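Local coordinates for phosphate-binding protein PstS (Borrelia burgdorferi, PDB 4N13), which binds inorganic phosphate with micromolar affinity as the solute-binding lipoprotein of the PstSACB ABC transporter, which imports phosphate, at residues Y86-F91 against E213-N218; I102-L107 against S204-Y209; D145-K150 against Y220-N225. All blocks are in the same frame, centred on the assembly; numbering follows the deposited sequence. Where two conformers were deposited one is given.

Interaction 1: residues Y86-F91 against E213-N218; sequences YDALIF and ETINSN
Tyr86, on strand 80-93, lays one face of its ring over the CG2 methyl of Ile215, on the short helix 212-216. CG2 stands 4.0 Å from the ring centroid and 26° off the ring normal, a CH-pi contact displaced toward the CB end of the ring; the ring atom nearest to Ile215 CG2 is Tyr86 CG, at 3.6 Å. The two side chains run past each other in opposite directions, and the branching of Ile215 sends CG2 to the Tyr86 ring and CD1 to Ala88. Its CG1 lies anti to the carbonyl carbon (chi1 -68°), and the extended arm ends with CD1 and Ala88 CB 3.7 Å apart. A small residue at 88 suits this close approach, and Leu261 also touches Ile215.

Asn216 comes to the rim of the same ring. Its OD1 lies near the ring plane, 3.4 Å from Tyr86 CE2, and takes a weak hydrogen bond of 3.5 Å from Tyr86 OH; the amide plane is turned 77° from the ring. The amide is anchored mainly by its other end, since Asn216 ND2 donates to the carbonyl oxygens of Lys212 and Gly262. Just beyond, the helix closes in a Schellman motif: Asn218, with its positive phi, returns its N to Ile215 O at 3.1 Å. Asparagine tolerates that left-handed conformation well.

The chemistry divides cleanly. Dispersion and CH-pi contacts between buried groups carry the join of strand and helix, while the tyrosine hydroxyl contributes a weak bond to Asn216 across this contact. Because ND2 has two carbonyl acceptors, OD1 is held facing the ring edge, where the slightly positive C-H hydrogens should favour an oxygen.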
ATOM      1  N   TYR A  86       4.730  -5.049   1.570  1.00  7.51           N
ATOM      2  CA  TYR A  86       3.880  -4.375   0.592  1.00  7.62           C
ATOM      3  C   TYR A  86       2.482  -4.194   1.141  1.00  7.75           C
ATOM      4  O   TYR A  86       1.957  -5.084   1.825  1.00  9.86           O
ATOM      5  CB  TYR A  86       3.772  -5.165  -0.707  1.00  9.64           C
ATOM      6  CG  TYR A  86       5.095  -5.414  -1.354  1.00 12.02           C
ATOM      7  CD1 TYR A  86       5.676  -4.469  -2.177  1.00 12.53           C
ATOM      8  CD2 TYR A  86       5.769  -6.605  -1.148  1.00 13.00           C
ATOM      9  CE1 TYR A  86       6.909  -4.711  -2.779  1.00 14.75           C
ATOM     10  CE2 TYR A  86       6.979  -6.849  -1.732  1.00 17.14           C
ATOM     11  CZ  TYR A  86       7.544  -5.915  -2.553  1.00 15.62           C
ATOM     12  OH  TYR A  86       8.773  -6.199  -3.121  1.00 20.39           O
ATOM     13  N   ASP A  87       1.906  -3.039   0.838  1.00  8.49           N
ATOM     14  CA  ASP A  87       0.530  -2.696   1.157  1.00  9.66           C
ATOM     15  C   ASP A  87      -0.183  -2.518  -0.167  1.00  9.00           C
ATOM     16  O   ASP A  87      -0.181  -1.432  -0.768  1.00  9.37           O
ATOM     17  CB  ASP A  87       0.529  -1.409   1.986  1.00 12.35           C
ATOM     18  CG  ASP A  87      -0.838  -0.843   2.180  1.00 18.60           C
ATOM     19  OD1 ASP A  87      -1.798  -1.623   2.095  1.00 20.40           O
ATOM     20  OD2 ASP A  87      -0.941   0.380   2.435  1.00 23.43           O
ATOM     21  N   ALA A  88      -0.779  -3.603  -0.634  1.00  8.73           N
ATOM     22  CA  ALA A  88      -1.404  -3.652  -1.952  1.00  8.32           C
ATOM     23  C   ALA A  88      -2.905  -3.454  -1.900  1.00  7.15           C
ATOM     24  O   ALA A  88      -3.564  -3.864  -0.942  1.00  8.27           O
ATOM     25  CB  ALA A  88      -1.085  -4.983  -2.637  1.00 10.13           C
ATOM     26  N   LEU A  89      -3.441  -2.857  -2.954  1.00  6.63           N
ATOM     27  CA  LEU A  89      -4.892  -2.693  -3.105  1.00  7.63           C
ATOM     28  C   LEU A  89      -5.329  -3.319  -4.407  1.00  7.07           C
ATOM     29  O   LEU A  89      -4.563  -3.361  -5.383  1.00  8.16           O
ATOM     30  CB  LEU A  89      -5.302  -1.223  -3.075  1.00  9.47           C
ATOM     31  CG  LEU A  89      -4.966  -0.556  -1.745  1.00 12.26           C
ATOM     32  CD1 LEU A  89      -3.593   0.132  -1.811  1.00 15.46           C
ATOM     33  CD2 LEU A  89      -6.082   0.367  -1.346  1.00 16.99           C
ATOM     34  N   ILE A  90      -6.576  -3.774  -4.414  1.00  5.59           N
ATOM     35  CA  ILE A  90      -7.154  -4.447  -5.560  1.00  4.88           C
ATOM     36  C   ILE A  90      -8.515  -3.830  -5.856  1.00  4.72           C
ATOM     37  O   ILE A  90      -9.149  -3.224  -4.987  1.00  5.95           O
ATOM     38  CB  ILE A  90      -7.282  -5.965  -5.294  1.00  6.44           C
ATOM     39  CG1 ILE A  90      -8.326  -6.261  -4.220  1.00  6.55           C
ATOM     40  CG2 ILE A  90      -5.922  -6.507  -4.883  1.00  8.76           C
ATOM     41  CD1 ILE A  90      -8.484  -7.746  -3.877  1.00  9.09           C
ATOM     42  N   PHE A  91      -8.916  -3.944  -7.107  1.00  5.27           N
ATOM     43  CA  PHE A  91     -10.175  -3.397  -7.582  1.00  5.65           C
ATOM     44  C   PHE A  91     -11.184  -4.514  -7.814  1.00  5.09           C
ATOM     45  O   PHE A  91     -10.884  -5.520  -8.473  1.00  6.84           O
ATOM     46  CB  PHE A  91      -9.933  -2.573  -8.840  1.00  6.19           C
ATOM     47  CG  PHE A  91      -9.336  -1.233  -8.519  1.00  7.71           C
ATOM     48  CD1 PHE A  91     -10.159  -0.132  -8.361  1.00  8.43           C
ATOM     49  CD2 PHE A  91      -7.990  -1.086  -8.260  1.00 10.38           C
ATOM     50  CE1 PHE A  91      -9.643   1.114  -8.011  1.00 10.81           C
ATOM     51  CE2 PHE A  91      -7.470   0.172  -7.897  1.00 11.81           C
ATOM     52  CZ  PHE A  91      -8.310   1.248  -7.795  1.00 10.68           C
ATOM     53  N   GLU A 213       3.736 -13.052  -6.130  1.00 11.00           N
ATOM     54  CA  GLU A 213       4.796 -13.006  -7.143  1.00 11.57           C
ATOM     55  C   GLU A 213       4.775 -11.715  -7.965  1.00  8.79           C
ATOM     56  O   GLU A 213       5.824 -11.096  -8.206  1.00  9.51           O
ATOM     57  CB  GLU A 213       4.695 -14.209  -8.087  1.00 16.26           C
ATOM     58  CG  GLU A 213       5.011 -15.558  -7.435  1.00 25.03           C
ATOM     59  CD  GLU A 213       6.451 -15.685  -6.940  1.00 32.98           C
ATOM     60  OE1 GLU A 213       7.349 -15.030  -7.517  1.00 35.77           O
ATOM     61  OE2 GLU A 213       6.688 -16.456  -5.975  1.00 36.86           O
ATOM     62  N   THR A 214       3.595 -11.293  -8.402  1.00  8.61           N
ATOM     63  CA  THR A 214       3.526 -10.110  -9.250  1.00  7.91           C
ATOM     64  C   THR A 214       3.714  -8.836  -8.443  1.00  7.83           C
ATOM     65  O   THR A 214       4.160  -7.828  -8.973  1.00  8.38           O
ATOM     66  CB  THR A 214       2.209 -10.028 -10.032  1.00  8.33           C
ATOM     67  OG1 THR A 214       1.135  -9.913  -9.100  1.00  8.76           O
ATOM     68  CG2 THR A 214       2.033 -11.236 -10.958  1.00 10.80           C
ATOM     69  N   ILE A 215       3.359  -8.863  -7.165  1.00  8.29           N
ATOM     70  CA  ILE A 215       3.584  -7.689  -6.338  1.00  8.53           C
ATOM     71  C   ILE A 215       5.085  -7.581  -6.024  1.00  8.90           C
ATOM     72  O   ILE A 215       5.669  -6.492  -6.120  1.00 10.52           O
ATOM     73  CB  ILE A 215       2.686  -7.723  -5.096  1.00 10.55           C
ATOM     74  CG1 ILE A 215       1.222  -7.535  -5.535  1.00 10.74           C
ATOM     75  CG2 ILE A 215       3.116  -6.638  -4.107  1.00 13.40           C
ATOM     76  CD1 ILE A 215       0.177  -7.937  -4.487  1.00 11.40           C
ATOM     77  N   ASN A 216       5.720  -8.690  -5.679  1.00  8.44           N
ATOM     78  CA  ASN A 216       7.155  -8.674  -5.442  1.00  9.11           C
ATOM     79  C   ASN A 216       7.975  -8.254  -6.658  1.00 10.21           C
ATOM     80  O   ASN A 216       8.991  -7.577  -6.519  1.00 11.73           O
ATOM     81  CB  ASN A 216       7.638 -10.017  -4.904  1.00 10.11           C
ATOM     82  CG  ASN A 216       7.638 -10.046  -3.386  1.00 11.91           C
ATOM     83  OD1 ASN A 216       8.616  -9.674  -2.756  1.00 15.19           O
ATOM     84  ND2 ASN A 216       6.514 -10.410  -2.794  1.00 12.26           N
ATOM     85  N   SER A 217       7.535  -8.658  -7.845  0.51  9.05           N
ATOM     86  CA  SER A 217       8.246  -8.301  -9.072  0.51  8.24           C
ATOM     87  C   SER A 217       7.990  -6.860  -9.492  0.51  8.19           C
ATOM     88  O   SER A 217       8.661  -6.344 -10.374  0.51  7.79           O
ATOM     89  CB  SER A 217       7.840  -9.220 -10.218  0.51 10.39           C
ATOM     90  OG  SER A 217       6.585  -8.822 -10.718  0.51 10.78           O
ATOM     91  N   ASN A 218       7.007  -6.229  -8.868  0.51  8.63           N
ATOM     92  CA  ASN A 218       6.527  -4.892  -9.237  0.51  9.01           C
ATOM     93  C   ASN A 218       5.797  -4.886 -10.594  0.51  8.88           C
ATOM     94  O   ASN A 218       5.654  -3.842 -11.235  0.51 10.49           O
ATOM     95  CB  ASN A 218       7.639  -3.821  -9.208  0.51  8.66           C
ATOM     96  CG  ASN A 218       8.308  -3.666  -7.838  0.51  8.33           C
ATOM     97  OD1 ASN A 218       7.883  -4.247  -6.851  0.51  9.21           O
ATOM     98  ND2 ASN A 218       9.377  -2.846  -7.789  0.51  9.39           N
TER

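Interaction 2: residues I102-L107 against S204-Y209; sequences ITEENL and SVNSTY
Ile102 and Val205 form a one-residue parallel beta bridge that joins strand 101-102 to the end of strand 201-205, just where the first segment enters a helix and the second a turn. Ile102 N donates to Ser204 O at 3.1 Å, and Ile102 O receives Asn206 N at 2.9 Å, the straighter bond of the two (163° at the hydrogen). The same Ile102 oxygen takes a CA-H contact from Val205.

Asn206 then departs into a type I' turn from Val205 to Thr208. It occupies the first of the two central positions, both with positive phi, a conformation asparagine adopts readily. Its CG is anti to the carbonyl carbon (chi1 -54°), which brings the amide back to the start of helix 104-111. There Asn206 OD1 accepts Glu104 N at 2.9 Å. From the other branch, Asn206 ND2 donates to Glu104 OE1 at 3.0 Å, keeping the acceptor almost in the amide plane but meeting the carboxylate on its anti side, 31° out of plane. Beside this pair, the aliphatic CG of Glu104 rests 3.7 Å from Val205 CG1.

Thr103 is the N-cap, its OG1 accepting Asn106 N at 3.2 Å, a role for which a short hydroxyl side chain is well suited.

One amide thus answers both a backbone donor of the first helical turn and the side chain of the same glutamate. Two bonds fix the rotation of Asn206, and the donors gathered at this helix start, where the helix dipole is positive, would probably favour an ionised Glu104.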
ATOM      1  N   ILE A 102      -8.130  -3.986 -16.857  1.00  8.26           N
ATOM      2  CA  ILE A 102      -8.134  -2.562 -17.114  1.00  9.01           C
ATOM      3  C   ILE A 102      -6.701  -2.063 -17.035  1.00  8.07           C
ATOM      4  O   ILE A 102      -5.895  -2.575 -16.263  1.00  8.64           O
ATOM      5  CB  ILE A 102      -9.058  -1.817 -16.117  1.00  9.89           C
ATOM      6  CG1 ILE A 102      -9.321  -0.392 -16.594  1.00 11.81           C
ATOM      7  CG2 ILE A 102      -8.508  -1.878 -14.703  1.00 10.24           C
ATOM      8  CD1 ILE A 102     -10.525   0.206 -16.010  1.00 13.03           C
ATOM      9  N   THR A 103      -6.355  -1.088 -17.872  1.00  8.44           N
ATOM     10  CA  THR A 103      -5.048  -0.455 -17.757  1.00  8.96           C
ATOM     11  C   THR A 103      -5.079   0.570 -16.621  1.00  7.45           C
ATOM     12  O   THR A 103      -6.150   1.093 -16.261  1.00  8.99           O
ATOM     13  CB  THR A 103      -4.658   0.278 -19.043  1.00  9.73           C
ATOM     14  OG1 THR A 103      -5.638   1.275 -19.323  1.00 10.43           O
ATOM     15  CG2 THR A 103      -4.524  -0.678 -20.216  1.00 11.75           C
ATOM     16  N   GLU A 104      -3.908   0.890 -16.081  1.00  9.06           N
ATOM     17  CA  GLU A 104      -3.829   1.925 -15.062  1.00  9.52           C
ATOM     18  C   GLU A 104      -4.401   3.241 -15.547  1.00 10.03           C
ATOM     19  O   GLU A 104      -5.072   3.940 -14.795  1.00  9.66           O
ATOM     20  CB  GLU A 104      -2.383   2.137 -14.615  1.00 13.28           C
ATOM     21  CG  GLU A 104      -1.915   1.161 -13.545  1.00 14.20           C
ATOM     22  CD  GLU A 104      -0.534   1.502 -13.099  1.00 16.10           C
ATOM     23  OE1 GLU A 104       0.379   1.181 -13.866  1.00 14.25           O
ATOM     24  OE2 GLU A 104      -0.367   2.085 -12.011  1.00 19.20           O
ATOM     25  N   GLU A 105      -4.110   3.587 -16.795  1.00  9.06           N
ATOM     26  CA  GLU A 105      -4.593   4.835 -17.356  1.00  9.38           C
ATOM     27  C   GLU A 105      -6.120   4.889 -17.346  1.00  8.80           C
ATOM     28  O   GLU A 105      -6.717   5.889 -16.925  1.00 10.02           O
ATOM     29  CB  GLU A 105      -4.080   5.035 -18.773  1.00 10.69           C
ATOM     30  CG  GLU A 105      -4.438   6.402 -19.341  1.00 13.32           C
ATOM     31  CD  GLU A 105      -3.500   7.543 -18.914  1.00 15.90           C
ATOM     32  OE1 GLU A 105      -3.904   8.712 -19.070  1.00 21.19           O
ATOM     33  OE2 GLU A 105      -2.373   7.293 -18.426  1.00 15.20           O
ATOM     34  N   ASN A 106      -6.763   3.826 -17.820  1.00  8.69           N
ATOM     35  CA  ASN A 106      -8.214   3.826 -17.859  1.00  8.71           C
ATOM     36  C   ASN A 106      -8.824   3.751 -16.468  1.00  8.63           C
ATOM     37  O   ASN A 106      -9.864   4.366 -16.197  1.00  9.22           O
ATOM     38  CB  ASN A 106      -8.743   2.716 -18.765  1.00  9.57           C
ATOM     39  CG  ASN A 106      -8.614   3.063 -20.226  1.00 11.80           C
ATOM     40  OD1 ASN A 106      -8.576   4.231 -20.583  1.00 14.87           O
ATOM     41  ND2 ASN A 106      -8.558   2.062 -21.074  1.00 14.22           N
ATOM     42  N   LEU A 107      -8.173   3.016 -15.577  1.00  8.64           N
ATOM     43  CA  LEU A 107      -8.632   2.942 -14.208  1.00  8.66           C
ATOM     44  C   LEU A 107      -8.612   4.337 -13.555  1.00  8.06           C
ATOM     45  O   LEU A 107      -9.573   4.733 -12.883  1.00  9.03           O
ATOM     46  CB  LEU A 107      -7.756   1.953 -13.454  1.00  9.44           C
ATOM     47  CG  LEU A 107      -8.148   1.661 -12.007  1.00 11.03           C
ATOM     48  CD1 LEU A 107      -9.561   1.146 -11.878  1.00 10.95           C
ATOM     49  CD2 LEU A 107      -7.187   0.628 -11.440  1.00 11.62           C
ATOM     50  N   SER A 204      -7.805  -7.722 -13.110  1.00  6.18           N
ATOM     51  CA  SER A 204      -6.383  -7.562 -13.408  1.00  6.59           C
ATOM     52  C   SER A 204      -6.125  -6.124 -13.833  1.00  6.34           C
ATOM     53  O   SER A 204      -7.018  -5.442 -14.376  1.00  6.64           O
ATOM     54  CB  SER A 204      -5.914  -8.557 -14.484  1.00  7.66           C
ATOM     55  OG  SER A 204      -6.587  -8.396 -15.718  1.00  8.23           O
ATOM     56  N   VAL A 205      -4.917  -5.654 -13.545  1.00  5.84           N
ATOM     57  CA  VAL A 205      -4.496  -4.297 -13.880  1.00  5.76           C
ATOM     58  C   VAL A 205      -3.265  -4.421 -14.769  1.00  6.17           C
ATOM     59  O   VAL A 205      -2.289  -5.091 -14.414  1.00  6.72           O
ATOM     60  CB  VAL A 205      -4.177  -3.481 -12.607  1.00  7.98           C
ATOM     61  CG1 VAL A 205      -3.691  -2.081 -12.963  1.00  9.23           C
ATOM     62  CG2 VAL A 205      -5.405  -3.389 -11.727  1.00  8.99           C
ATOM     63  N   ASN A 206      -3.324  -3.838 -15.957  1.00  6.60           N
ATOM     64  CA  ASN A 206      -2.246  -3.990 -16.950  1.00  6.74           C
ATOM     65  C   ASN A 206      -1.996  -5.487 -17.178  1.00  6.95           C
ATOM     66  O   ASN A 206      -0.846  -5.932 -17.221  1.00  7.60           O
ATOM     67  CB  ASN A 206      -0.934  -3.321 -16.524  1.00  6.80           C
ATOM     68  CG  ASN A 206      -1.086  -1.880 -16.159  1.00  8.11           C
ATOM     69  OD1 ASN A 206      -1.963  -1.177 -16.643  1.00  8.71           O
ATOM     70  ND2 ASN A 206      -0.153  -1.404 -15.356  1.00 12.43           N
ATOM     71  N   SER A 207      -3.079  -6.257 -17.301  1.00  6.77           N
ATOM     72  CA  SER A 207      -3.006  -7.690 -17.578  1.00  7.82           C
ATOM     73  C   SER A 207      -2.332  -8.487 -16.481  1.00  7.24           C
ATOM     74  O   SER A 207      -1.909  -9.608 -16.712  1.00 10.39           O
ATOM     75  CB  SER A 207      -2.340  -7.958 -18.926  1.00  9.89           C
ATOM     76  OG  SER A 207      -3.125  -7.422 -19.970  1.00 13.04           O
ATOM     77  N   THR A 208      -2.334  -7.942 -15.278  1.00  6.84           N
ATOM     78  CA  THR A 208      -1.643  -8.544 -14.155  1.00  7.29           C
ATOM     79  C   THR A 208      -2.578  -8.713 -12.962  1.00  6.84           C
ATOM     80  O   THR A 208      -3.154  -7.741 -12.483  1.00  7.10           O
ATOM     81  CB  THR A 208      -0.449  -7.675 -13.711  1.00  7.82           C
ATOM     82  OG1 THR A 208       0.346  -7.319 -14.843  1.00  9.12           O
ATOM     83  CG2 THR A 208       0.405  -8.399 -12.674  1.00  8.75           C
ATOM     84  N   TYR A 209      -2.733  -9.945 -12.487  1.00  8.24           N
ATOM     85  CA  TYR A 209      -3.448 -10.175 -11.251  1.00  7.71           C
ATOM     86  C   TYR A 209      -2.528  -9.941 -10.076  1.00  8.71           C
ATOM     87  O   TYR A 209      -1.332 -10.231 -10.160  1.00  9.68           O
ATOM     88  CB  TYR A 209      -4.014 -11.593 -11.208  1.00  8.68           C
ATOM     89  CG  TYR A 209      -5.242 -11.724 -12.074  1.00  8.33           C
ATOM     90  CD1 TYR A 209      -6.462 -11.185 -11.672  1.00  9.01           C
ATOM     91  CD2 TYR A 209      -5.180 -12.350 -13.308  1.00  8.95           C
ATOM     92  CE1 TYR A 209      -7.572 -11.275 -12.461  1.00 10.69           C
ATOM     93  CE2 TYR A 209      -6.294 -12.459 -14.103  1.00 10.32           C
ATOM     94  CZ  TYR A 209      -7.499 -11.924 -13.672  1.00 10.55           C
ATOM     95  OH  TYR A 209      -8.640 -12.020 -14.452  1.00 13.13           O
TER

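Interaction 3: residues D145-K150 against Y220-N225; sequences DLLLNK and YTIKRN
Leu146 and Leu147 make the packed side of this contact. Leu146 straddles the Lys223 backbone with both methyls, CD2 3.4 Å from Lys223 O and CD1 3.7 Å from Lys223 N. Beside it, the buried Leu147 and Ile222 cross at about a right angle, and Ile222 CD1 sits in the fork of the leucine, 3.9 Å from both Leu147 CD1 and Leu147 CD2. Phe91 and Leu107 also touch Leu147, extending an apolar region in which branched aliphatic groups fit well.

On the more exposed side, near the predicted phosphate site, one polar link joins the segments. Arg224, extended from CG to NE, brings NH2 within 2.8 Å of Asp145 OD2 in a nearly straight salt bridge (171°). OD2 lies in the guanidinium plane but is met on its anti side, 26° out of the carboxylate plane, and the planes are 68° apart, so the pairing is single. Ser142 OG binds Arg224 NE, and Ser141 OG reaches OD2 weakly.

The Arg224 side chain is about 7 Å from Gly138 and from the side chain of Thr21, both probable phosphate ligands. A helix beginning at that predicted site, packed on the turn and first residues of an interlobe strand, belongs to the class II periplasmic binding-protein fold.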
ATOM      1  N   ASP A 145      -2.471   8.712  -4.365  1.00  9.40           N
ATOM      2  CA  ASP A 145      -1.042   8.866  -4.570  1.00 11.74           C
ATOM      3  C   ASP A 145      -0.508   7.953  -5.673  1.00 12.44           C
ATOM      4  O   ASP A 145       0.358   8.352  -6.445  1.00 15.09           O
ATOM      5  CB  ASP A 145      -0.303   8.616  -3.248  1.00 13.49           C
ATOM      6  CG  ASP A 145      -0.559   9.724  -2.218  1.00 16.29           C
ATOM      7  OD1 ASP A 145      -1.079  10.808  -2.599  1.00 19.59           O
ATOM      8  OD2 ASP A 145      -0.232   9.518  -1.026  1.00 19.02           O
ATOM      9  N   LEU A 146      -1.018   6.729  -5.746  1.00 11.57           N
ATOM     10  CA  LEU A 146      -0.483   5.725  -6.662  1.00 12.69           C
ATOM     11  C   LEU A 146      -1.050   5.861  -8.062  1.00 13.40           C
ATOM     12  O   LEU A 146      -0.389   5.512  -9.031  1.00 16.15           O
ATOM     13  CB  LEU A 146      -0.786   4.319  -6.149  1.00 13.43           C
ATOM     14  CG  LEU A 146      -0.033   3.910  -4.889  1.00 15.31           C
ATOM     15  CD1 LEU A 146      -0.672   2.641  -4.351  1.00 14.73           C
ATOM     16  CD2 LEU A 146       1.460   3.718  -5.161  1.00 18.68           C
ATOM     17  N   LEU A 147      -2.291   6.323  -8.165  1.00 12.01           N
ATOM     18  CA  LEU A 147      -2.960   6.403  -9.447  1.00 11.71           C
ATOM     19  C   LEU A 147      -3.197   7.848  -9.867  1.00 11.84           C
ATOM     20  O   LEU A 147      -2.617   8.300 -10.843  1.00 13.88           O
ATOM     21  CB  LEU A 147      -4.265   5.585  -9.450  1.00 13.33           C
ATOM     22  CG  LEU A 147      -4.088   4.082  -9.614  1.00 14.26           C
ATOM     23  CD1 LEU A 147      -5.325   3.304  -9.211  1.00 14.34           C
ATOM     24  CD2 LEU A 147      -3.731   3.796 -11.062  1.00 16.28           C
ATOM     25  N   LEU A 148      -4.028   8.588  -9.143  1.00 10.30           N
ATOM     26  CA  LEU A 148      -4.439   9.897  -9.619  1.00 10.10           C
ATOM     27  C   LEU A 148      -3.270  10.851  -9.773  1.00  9.23           C
ATOM     28  O   LEU A 148      -3.152  11.520 -10.804  1.00 10.80           O
ATOM     29  CB  LEU A 148      -5.473  10.512  -8.673  1.00 10.93           C
ATOM     30  CG  LEU A 148      -6.826   9.807  -8.632  1.00 14.05           C
ATOM     31  CD1 LEU A 148      -7.738  10.428  -7.572  1.00 16.60           C
ATOM     32  CD2 LEU A 148      -7.509   9.866  -9.985  1.00 16.60           C
ATOM     33  N   ASN A 149      -2.423  10.926  -8.749  1.00 10.13           N
ATOM     34  CA  ASN A 149      -1.334  11.897  -8.758  1.00 12.12           C
ATOM     35  C   ASN A 149      -0.238  11.543  -9.750  1.00 14.62           C
ATOM     36  O   ASN A 149       0.521  12.403 -10.147  1.00 17.53           O
ATOM     37  CB  ASN A 149      -0.727  12.051  -7.363  1.00 13.00           C
ATOM     38  CG  ASN A 149      -1.650  12.758  -6.403  1.00 15.48           C
ATOM     39  OD1 ASN A 149      -2.689  13.289  -6.792  1.00 18.10           O
ATOM     40  ND2 ASN A 149      -1.274  12.771  -5.131  1.00 16.30           N
ATOM     41  N   LYS A 150      -0.159  10.280 -10.154  1.00 14.56           N
ATOM     42  CA  LYS A 150       0.851   9.856 -11.120  1.00 15.07           C
ATOM     43  C   LYS A 150       0.351   9.936 -12.556  1.00 15.33           C
ATOM     44  O   LYS A 150       1.111  10.250 -13.464  1.00 18.38           O
ATOM     45  CB  LYS A 150       1.343   8.447 -10.804  1.00 17.68           C
ATOM     46  CG  LYS A 150       2.023   8.378  -9.442  1.00 19.96           C
ATOM     47  CD  LYS A 150       2.880   7.148  -9.274  1.00 22.08           C
ATOM     48  CE  LYS A 150       3.452   7.072  -7.879  1.00 23.63           C
ATOM     49  NZ  LYS A 150       4.347   5.900  -7.721  1.00 25.53           N
ATOM     50  N   TYR A 220       2.570  -5.993 -10.723  1.00  7.37           N
ATOM     51  CA  TYR A 220       1.303  -5.467 -10.245  1.00  7.78           C
ATOM     52  C   TYR A 220       1.591  -4.144  -9.589  1.00  8.35           C
ATOM     53  O   TYR A 220       2.391  -4.064  -8.656  1.00  9.30           O
ATOM     54  CB  TYR A 220       0.644  -6.388  -9.249  1.00  8.48           C
ATOM     55  CG  TYR A 220      -0.722  -5.854  -8.866  1.00  7.63           C
ATOM     56  CD1 TYR A 220      -1.807  -6.020  -9.708  1.00  7.71           C
ATOM     57  CD2 TYR A 220      -0.917  -5.145  -7.696  1.00  7.14           C
ATOM     58  CE1 TYR A 220      -3.044  -5.531  -9.376  1.00  7.84           C
ATOM     59  CE2 TYR A 220      -2.162  -4.650  -7.343  1.00  8.09           C
ATOM     60  CZ  TYR A 220      -3.224  -4.843  -8.204  1.00  7.29           C
ATOM     61  OH  TYR A 220      -4.481  -4.382  -7.915  1.00  8.42           O
ATOM     62  N   THR A 221       0.930  -3.102 -10.072  1.00  8.53           N
ATOM     63  CA  THR A 221       1.355  -1.744  -9.808  1.00  9.01           C
ATOM     64  C   THR A 221       0.662  -1.039  -8.628  1.00  9.86           C
ATOM     65  O   THR A 221       1.134  -0.012  -8.154  1.00 11.44           O
ATOM     66  CB  THR A 221       1.183  -0.880 -11.078  1.00 11.28           C
ATOM     67  OG1 THR A 221      -0.158  -1.019 -11.567  1.00 13.30           O
ATOM     68  CG2 THR A 221       2.179  -1.309 -12.155  1.00 11.49           C
ATOM     69  N   ILE A 222      -0.457  -1.574  -8.159  1.00  8.26           N
ATOM     70  CA  ILE A 222      -1.267  -0.869  -7.157  1.00  7.73           C
ATOM     71  C   ILE A 222      -0.869  -1.276  -5.736  1.00  7.71           C
ATOM     72  O   ILE A 222      -1.536  -2.070  -5.083  1.00  7.84           O
ATOM     73  CB  ILE A 222      -2.790  -1.083  -7.375  1.00 10.97           C
ATOM     74  CG1 ILE A 222      -3.174  -1.027  -8.853  1.00 13.45           C
ATOM     75  CG2 ILE A 222      -3.571  -0.057  -6.566  1.00 13.08           C
ATOM     76  CD1 ILE A 222      -2.880   0.267  -9.514  1.00 15.34           C
ATOM     77  N   LYS A 223       0.263  -0.769  -5.281  1.00  7.39           N
ATOM     78  CA  LYS A 223       0.732  -1.057  -3.936  1.00  7.67           C
ATOM     79  C   LYS A 223       1.706  -0.007  -3.488  1.00  8.02           C
ATOM     80  O   LYS A 223       2.389   0.599  -4.304  1.00  9.68           O
ATOM     81  CB  LYS A 223       1.395  -2.439  -3.835  1.00  8.63           C
ATOM     82  CG  LYS A 223       2.807  -2.560  -4.421  1.00 10.97           C
ATOM     83  CD  LYS A 223       2.834  -2.746  -5.907  1.00 14.04           C
ATOM     84  CE  LYS A 223       4.247  -3.052  -6.423  1.00 15.63           C
ATOM     85  NZ  LYS A 223       5.138  -1.852  -6.282  1.00 18.79           N
ATOM     86  N   ARG A 224       1.760   0.196  -2.177  1.00  7.84           N
ATOM     87  CA  ARG A 224       2.850   0.920  -1.551  1.00  8.29           C
ATOM     88  C   ARG A 224       3.922  -0.073  -1.153  1.00  7.68           C
ATOM     89  O   ARG A 224       3.638  -1.154  -0.639  1.00  8.65           O
ATOM     90  CB  ARG A 224       2.358   1.657  -0.317  1.00 11.23           C
ATOM     91  CG  ARG A 224       1.332   2.740  -0.604  1.00 15.41           C
ATOM     92  CD  ARG A 224       1.423   3.763   0.476  1.00 18.90           C
ATOM     93  NE  ARG A 224       0.435   4.837   0.458  1.00 18.71           N
ATOM     94  CZ  ARG A 224       0.612   6.039  -0.092  1.00 19.04           C
ATOM     95  NH1 ARG A 224       1.706   6.324  -0.788  1.00 21.22           N
ATOM     96  NH2 ARG A 224      -0.321   6.962   0.045  1.00 19.40           N
ATOM     97  N   ASN A 225       5.160   0.310  -1.398  1.00  8.68           N
ATOM     98  CA  ASN A 225       6.320  -0.474  -0.994  1.00  9.31           C
ATOM     99  C   ASN A 225       6.804   0.046   0.357  1.00  9.69           C
ATOM    100  O   ASN A 225       7.166   1.220   0.481  1.00 11.91           O
ATOM    101  CB  ASN A 225       7.436  -0.319  -2.037  1.00 10.42           C
ATOM    102  CG  ASN A 225       7.137  -1.013  -3.366  1.00 14.97           C
ATOM    103  OD1 ASN A 225       6.085  -1.575  -3.566  1.00 13.98           O
ATOM    104  ND2 ASN A 225       8.106  -0.977  -4.279  1.00 19.50           N
TER

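In the fold
Read from the N terminus, strand 80-93 opens the first loop, which interaction 1 closes at helix 212-216. Interaction 2 is nested inside it: residues 102-107 wait for 204-209 at the end of strand 201-205. Interaction 3 starts within both loops, at helix 138-151, and closes after them at 220-225, so it crosses the other two. Strand 80-93 lies beside 201-205 and 223-230 in one sheet, and all three contacts reach that sheet. Between them, Thr214 OG1 meets Tyr209 O, Tyr220 OH meets Leu89 O, and Glu104 OE2 probably bonds Thr221 OG1. Leu147 packs on Glu104, bringing in helix 138-151 and joining these helices to the sheet of strands 80-93, 201-205 and 223-230.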